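Local coordinates for protein 2-oxoadipate dioxygenase/decarboxylase (Pseudomonas putida, PDB 6W1G) that catalyses the iron(II)-dependent, oxygen-consuming decarboxylation and hydroxylation of 2-oxoadipate to D-2-hydroxyglutarate, a step in the breakdown of D-lysine, at residues Y444-S447 and E448-S451; L35-V38 and S39-N42. One frame throughout, in Å; residues are numbered along the deposited sequence.

Overall arrangement
Interactions 1 and 2 each join two successive turns of a single helix. Interaction 2, residues 35-42, lies on helix 29-48 near the start of the chain. Interaction 1, residues 444-451, lies on helix 440-458 near its end. The two do not touch: their centres are 31 Å apart and their nearest atoms about 18 Å. Both stand back from the metal site of His70, His226 and Glu294, which holds nickel in this crystal. The side chain of Val38 is about 10 Å from that of Glu294, and the side chain of Tyr444 about 12 Å from that of His70. Neither segment pair supplies a metal ligand.

Interaction 1 of 2, residues Y444-S447 and E448-S451; sequences YAQS and ERRS
Gln446 and Arg450 meet one helical turn apart, through both backbone and side chain. The amide N of Arg450 donates to Gln446 O at 2.9 Å. The same carbonyl oxygen lies over the centre of the Arg450 guanidinium, 3.8 Å above its plane. A bend at chi3 (-69°) folds the arginine back over the preceding turn. Water 2 sits at the guanidinium edge, in plane, accepting from Arg450 NH1 and donating to Gln446 OE1. Arg450 NH2 forms a salt bridge with Glu118, whose OE1 also hydrogen-bonds Ser447 OG.

The other end of the Gln446 amide is linked to Arg449. Water 3 accepts from Gln446 NE2 at 2.8 Å and from Arg449 NH2 at 2.6 Å. The Gln446 amide and Arg449 guanidinium planes are 43° apart. Each half of the glutamine amide thus has a water shared with a different arginine.

Water 1 donates to Ala445 O and to Glu448 OE1, 2.8 Å from each. Ala445 O therefore has two donors, the water and Arg449 N. Ser451 OG donates to Glu448 O at 2.8 Å. Beyond the helix, Glu448 OE2 hydrogen-bonds Phe359 N, Ser451 OG bonds Tyr361 N, and Tyr444 OH bonds Glu397 N.

Four i to i+4 backbone bonds, the first Glu448 N to Tyr444 O and the last Ser451 N to Ser447 O, mark regular alpha-helix, with waters linking Gln446 to both arginines and Glu448 to the Ala445 carbonyl.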
ATOM      1  N   TYR A 444       9.392  -8.336   7.520  1.00  9.57           N
ATOM      2  CA  TYR A 444       8.962  -9.597   6.937  1.00  9.77           C
ATOM      3  C   TYR A 444       9.738 -10.768   7.526  1.00  9.90           C
ATOM      4  O   TYR A 444       9.170 -11.824   7.821  1.00  9.72           O
ATOM      5  CB  TYR A 444       9.113  -9.581   5.419  1.00  9.65           C
ATOM      6  CG  TYR A 444       8.211  -8.615   4.693  1.00 10.28           C
ATOM      7  CD1 TYR A 444       6.869  -8.507   5.003  1.00 11.67           C
ATOM      8  CD2 TYR A 444       8.710  -7.834   3.679  1.00 10.89           C
ATOM      9  CE1 TYR A 444       6.048  -7.599   4.340  1.00 12.06           C
ATOM     10  CE2 TYR A 444       7.866  -6.937   3.003  1.00 11.20           C
ATOM     11  CZ  TYR A 444       6.559  -6.825   3.362  1.00 10.46           C
ATOM     12  OH  TYR A 444       5.683  -5.980   2.695  1.00 11.37           O
ATOM     13  N   ALA A 445      11.046 -10.598   7.707  1.00 10.06           N
ATOM     14  CA  ALA A 445      11.846 -11.647   8.319  1.00 10.17           C
ATOM     15  C   ALA A 445      11.334 -11.979   9.706  1.00  9.58           C
ATOM     16  O   ALA A 445      11.320 -13.156  10.105  1.00 10.09           O
ATOM     17  CB  ALA A 445      13.327 -11.262   8.345  1.00 11.24           C
ATOM     18  N   GLN A 446      10.930 -10.966  10.445  1.00 10.02           N
ATOM     19  CA  GLN A 446      10.377 -11.188  11.779  1.00 10.54           C
ATOM     20  C   GLN A 446       9.066 -11.947  11.744  1.00 10.42           C
ATOM     21  O   GLN A 446       8.820 -12.834  12.568  1.00 11.16           O
ATOM     22  CB  GLN A 446      10.199  -9.869  12.548  1.00 11.23           C
ATOM     23  CG  GLN A 446      11.484  -9.223  12.930  1.00 12.45           C
ATOM     24  CD  GLN A 446      11.306  -7.936  13.692  1.00 15.68           C
ATOM     25  OE1 GLN A 446      10.509  -7.098  13.329  1.00 19.73           O
ATOM     26  NE2 GLN A 446      12.035  -7.792  14.763  1.00 19.31           N
ATOM     27  N   SER A 447       8.195 -11.637  10.804  1.00 10.04           N
ATOM     28  CA  SER A 447       6.940 -12.378  10.632  0.58  9.80           C
ATOM     29  C   SER A 447       7.201 -13.850  10.346  1.00  9.79           C
ATOM     30  O   SER A 447       6.548 -14.752  10.921  1.00 10.36           O
ATOM     31  CB  SER A 447       6.122 -11.856   9.436  0.58 12.53           C
ATOM     32  OG  SER A 447       5.517 -10.594   9.590  0.58 10.94           O
ATOM     33  N   GLU A 448       8.140 -14.121   9.425  1.00  9.24           N
ATOM     34  CA  GLU A 448       8.483 -15.502   9.120  0.51 11.79           C
ATOM     35  C   GLU A 448       8.990 -16.217  10.368  1.00  9.33           C
ATOM     36  O   GLU A 448       8.548 -17.341  10.688  1.00  9.61           O
ATOM     37  CB  GLU A 448       9.534 -15.473   8.005  0.51 10.97           C
ATOM     38  CG  GLU A 448      10.053 -16.801   7.557  0.51 11.00           C
ATOM     39  CD  GLU A 448      11.022 -16.640   6.391  0.51 11.94           C
ATOM     40  OE1 GLU A 448      12.115 -16.122   6.611  0.51 14.49           O
ATOM     41  OE2 GLU A 448      10.672 -16.966   5.237  0.51 12.36           O
ATOM     42  N   ARG A 449       9.888 -15.583  11.113  1.00  9.94           N
ATOM     43  CA  ARG A 449      10.438 -16.195  12.306  1.00 10.11           C
ATOM     44  C   ARG A 449       9.368 -16.468  13.346  1.00 10.17           C
ATOM     45  O   ARG A 449       9.378 -17.533  13.983  1.00 10.92           O
ATOM     46  CB  ARG A 449      11.533 -15.294  12.866  1.00 12.45           C
ATOM     47  CG  ARG A 449      12.188 -15.794  14.117  1.00 16.64           C
ATOM     48  CD  ARG A 449      13.641 -15.258  14.284  1.00 23.75           C
ATOM     49  NE  ARG A 449      13.835 -13.873  13.935  1.00 34.30           N
ATOM     50  CZ  ARG A 449      14.277 -12.923  14.760  1.00 36.08           C
ATOM     51  NH1 ARG A 449      14.586 -13.183  16.030  1.00 36.40           N
ATOM     52  NH2 ARG A 449      14.402 -11.703  14.292  1.00 37.21           N
ATOM     53  N   ARG A 450       8.468 -15.510  13.579  1.00 10.32           N
ATOM     54  CA  ARG A 450       7.409 -15.747  14.560  1.00 10.60           C
ATOM     55  C   ARG A 450       6.573 -16.942  14.147  1.00 11.13           C
ATOM     56  O   ARG A 450       6.140 -17.726  14.993  1.00 11.63           O
ATOM     57  CB  ARG A 450       6.529 -14.511  14.691  1.00 11.64           C
ATOM     58  CG  ARG A 450       7.220 -13.387  15.502  1.00 12.69           C
ATOM     59  CD  ARG A 450       6.207 -12.300  15.925  1.00 14.39           C
ATOM     60  NE  ARG A 450       5.792 -11.586  14.729  1.00 14.58           N
ATOM     61  CZ  ARG A 450       6.357 -10.457  14.243  1.00 13.49           C
ATOM     62  NH1 ARG A 450       7.315  -9.825  14.873  1.00 14.14           N
ATOM     63  NH2 ARG A 450       5.956  -9.985  13.131  1.00 12.90           N
ATOM     64  N   SER A 451       6.314 -17.117  12.835  1.00  9.66           N
ATOM     65  CA  SER A 451       5.496 -18.255  12.436  1.00 10.85           C
ATOM     66  C   SER A 451       6.206 -19.564  12.745  1.00  9.91           C
ATOM     67  O   SER A 451       5.566 -20.538  13.185  1.00 10.64           O
ATOM     68  CB  SER A 451       5.092 -18.192  10.948  1.00 11.18           C
ATOM     69  OG  SER A 451       6.122 -18.571  10.056  1.00 10.65           O
TER
HETATM   70  O   HOH W   1      13.100 -15.028   9.051  1.00 17.50           O
HETATM   71  O   HOH W   2       7.958  -7.132  13.987  1.00 19.87           O
HETATM   72  O   HOH W   3      14.060  -9.534  15.707  1.00 24.62           O

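Interaction 2 of 2, residues L35-V38 and S39-N42; sequences LELV and SEIN
Asn42 OD1 is gripped by two groups that follow strand 226-229, Leu232 N and Thr231 OG1, while Asn42 ND2 is hydrogen-bonded to Arg230 O. The three bonds use both ends of the amide and would limit its rotation.

Within the helix, Asn42 lies beside Val38, one turn earlier, and the two side chains point the same way. Val38 CG1 touches Asn42 ND2 at 3.6 Å. Asn42 CG stands anti to its own carbonyl carbon (chi1 -73°), which brings it to 3.1 Å from Val38 O. That oxygen takes its hydrogen bond from Asn42 N, at 2.9 Å. The methyl CG1 of Val38 and the carbonyl of the same residue thus both meet the buried amide from the same side.

Leu37 and Ile41 are joined through the backbone. Ile41 N donates to Leu37 O at 2.9 Å in a nearly straight bond (N-H...O 173°). Ile41 CG1 packs against the same oxygen at 3.5 Å. Leu37 also meets Glu40, where CD1 comes to 4.0 Å from OE1 as the two chains cross at a slant. Two further backbone bonds, Ser39 N to Leu35 O and Glu40 N to Glu36 O, complete the run of i to i+4 bonds.

The nonpolar side chains pack against strand 226-229 and the helix that follows it: Leu35 and Val38 touch Pro229, Leu37 and Val38 meet Ile237, and Ile41 meets Ala236. Helix 29-48 therefore packs on both the strand and helix 234-240, and its Asn42 holds the loop between them.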
ATOM      1  N   LEU A  35     -15.703  -1.459  -6.293  1.00 13.51           N
ATOM      2  CA  LEU A  35     -15.833  -2.367  -5.163  1.00 13.74           C
ATOM      3  C   LEU A  35     -16.773  -3.524  -5.452  1.00 14.33           C
ATOM      4  O   LEU A  35     -16.529  -4.662  -5.018  1.00 14.01           O
ATOM      5  CB  LEU A  35     -16.299  -1.663  -3.899  1.00 13.28           C
ATOM      6  CG  LEU A  35     -15.362  -0.647  -3.282  1.00 14.76           C
ATOM      7  CD1 LEU A  35     -15.996  -0.164  -1.992  1.00 16.19           C
ATOM      8  CD2 LEU A  35     -14.023  -1.159  -3.070  1.00 17.44           C
ATOM      9  N   GLU A  36     -17.875  -3.264  -6.172  1.00 14.80           N
ATOM     10  CA  GLU A  36     -18.787  -4.358  -6.514  1.00 16.63           C
ATOM     11  C   GLU A  36     -18.102  -5.366  -7.426  1.00 15.09           C
ATOM     12  O   GLU A  36     -18.257  -6.576  -7.260  1.00 16.87           O
ATOM     13  CB  GLU A  36     -20.032  -3.764  -7.180  1.00 20.69           C
ATOM     14  CG  GLU A  36     -20.896  -2.960  -6.229  1.00 27.97           C
ATOM     15  CD  GLU A  36     -22.093  -2.286  -6.877  1.00 38.23           C
ATOM     16  OE1 GLU A  36     -22.103  -2.124  -8.115  1.00 40.61           O
ATOM     17  OE2 GLU A  36     -23.022  -1.907  -6.130  1.00 42.30           O
ATOM     18  N   LEU A  37     -17.312  -4.876  -8.370  1.00 15.63           N
ATOM     19  CA  LEU A  37     -16.592  -5.757  -9.278  1.00 15.77           C
ATOM     20  C   LEU A  37     -15.538  -6.565  -8.530  1.00 13.86           C
ATOM     21  O   LEU A  37     -15.377  -7.752  -8.771  1.00 14.69           O
ATOM     22  CB  LEU A  37     -15.970  -4.906 -10.364  1.00 16.85           C
ATOM     23  CG  LEU A  37     -15.305  -5.651 -11.509  1.00 20.19           C
ATOM     24  CD1 LEU A  37     -16.316  -6.530 -12.288  1.00 23.48           C
ATOM     25  CD2 LEU A  37     -14.680  -4.619 -12.422  1.00 21.90           C
ATOM     26  N   VAL A  38     -14.840  -5.940  -7.586  1.00 12.61           N
ATOM     27  CA  VAL A  38     -13.818  -6.633  -6.800  1.00 12.54           C
ATOM     28  C   VAL A  38     -14.433  -7.770  -6.009  1.00 12.21           C
ATOM     29  O   VAL A  38     -13.885  -8.880  -5.950  1.00 12.99           O
ATOM     30  CB  VAL A  38     -13.077  -5.645  -5.890  1.00 12.38           C
ATOM     31  CG1 VAL A  38     -12.193  -6.394  -4.876  1.00 14.46           C
ATOM     32  CG2 VAL A  38     -12.225  -4.676  -6.713  1.00 13.91           C
ATOM     33  N   SER A  39     -15.577  -7.508  -5.381  1.00 13.52           N
ATOM     34  CA  SER A  39     -16.214  -8.554  -4.596  1.00 15.35           C
ATOM     35  C   SER A  39     -16.582  -9.745  -5.478  1.00 15.52           C
ATOM     36  O   SER A  39     -16.393 -10.900  -5.093  1.00 16.30           O
ATOM     37  CB  SER A  39     -17.454  -7.997  -3.913  1.00 19.49           C
ATOM     38  OG  SER A  39     -18.110  -9.005  -3.177  1.00 26.64           O
ATOM     39  N   GLU A  40     -17.118  -9.473  -6.668  1.00 17.34           N
ATOM     40  CA  GLU A  40     -17.498 -10.557  -7.570  1.00 19.60           C
ATOM     41  C   GLU A  40     -16.285 -11.343  -8.041  1.00 17.84           C
ATOM     42  O   GLU A  40     -16.299 -12.585  -8.049  1.00 18.06           O
ATOM     43  CB  GLU A  40     -18.206  -9.943  -8.776  1.00 24.50           C
ATOM     44  CG  GLU A  40     -18.746 -10.918  -9.786  1.00 33.56           C
ATOM     45  CD  GLU A  40     -19.607 -10.242 -10.854  1.00 41.79           C
ATOM     46  OE1 GLU A  40     -19.089  -9.376 -11.588  1.00 43.50           O
ATOM     47  OE2 GLU A  40     -20.806 -10.572 -10.948  1.00 47.93           O
ATOM     48  N   ILE A  41     -15.240 -10.650  -8.476  1.00 15.67           N
ATOM     49  CA  ILE A  41     -14.021 -11.331  -8.917  1.00 16.00           C
ATOM     50  C   ILE A  41     -13.419 -12.190  -7.809  1.00 13.61           C
ATOM     51  O   ILE A  41     -12.992 -13.338  -8.046  1.00 15.06           O
ATOM     52  CB  ILE A  41     -12.991 -10.343  -9.474  1.00 16.89           C
ATOM     53  CG1 ILE A  41     -13.455  -9.772 -10.812  1.00 26.07           C
ATOM     54  CG2 ILE A  41     -11.586 -10.931  -9.585  1.00 17.77           C
ATOM     55  CD1 ILE A  41     -13.534 -10.762 -11.926  1.00 32.05           C
ATOM     56  N   ASN A  42     -13.350 -11.649  -6.582  1.00 14.03           N
ATOM     57  CA  ASN A  42     -12.709 -12.371  -5.489  1.00 13.52           C
ATOM     58  C   ASN A  42     -13.500 -13.619  -5.144  1.00 14.23           C
ATOM     59  O   ASN A  42     -12.924 -14.677  -4.908  1.00 15.06           O
ATOM     60  CB  ASN A  42     -12.622 -11.462  -4.283  1.00 13.23           C
ATOM     61  CG  ASN A  42     -11.560 -10.373  -4.445  1.00 12.79           C
ATOM     62  OD1 ASN A  42     -10.878 -10.297  -5.472  1.00 14.22           O
ATOM     63  ND2 ASN A  42     -11.402  -9.553  -3.429  1.00 13.71           N
TER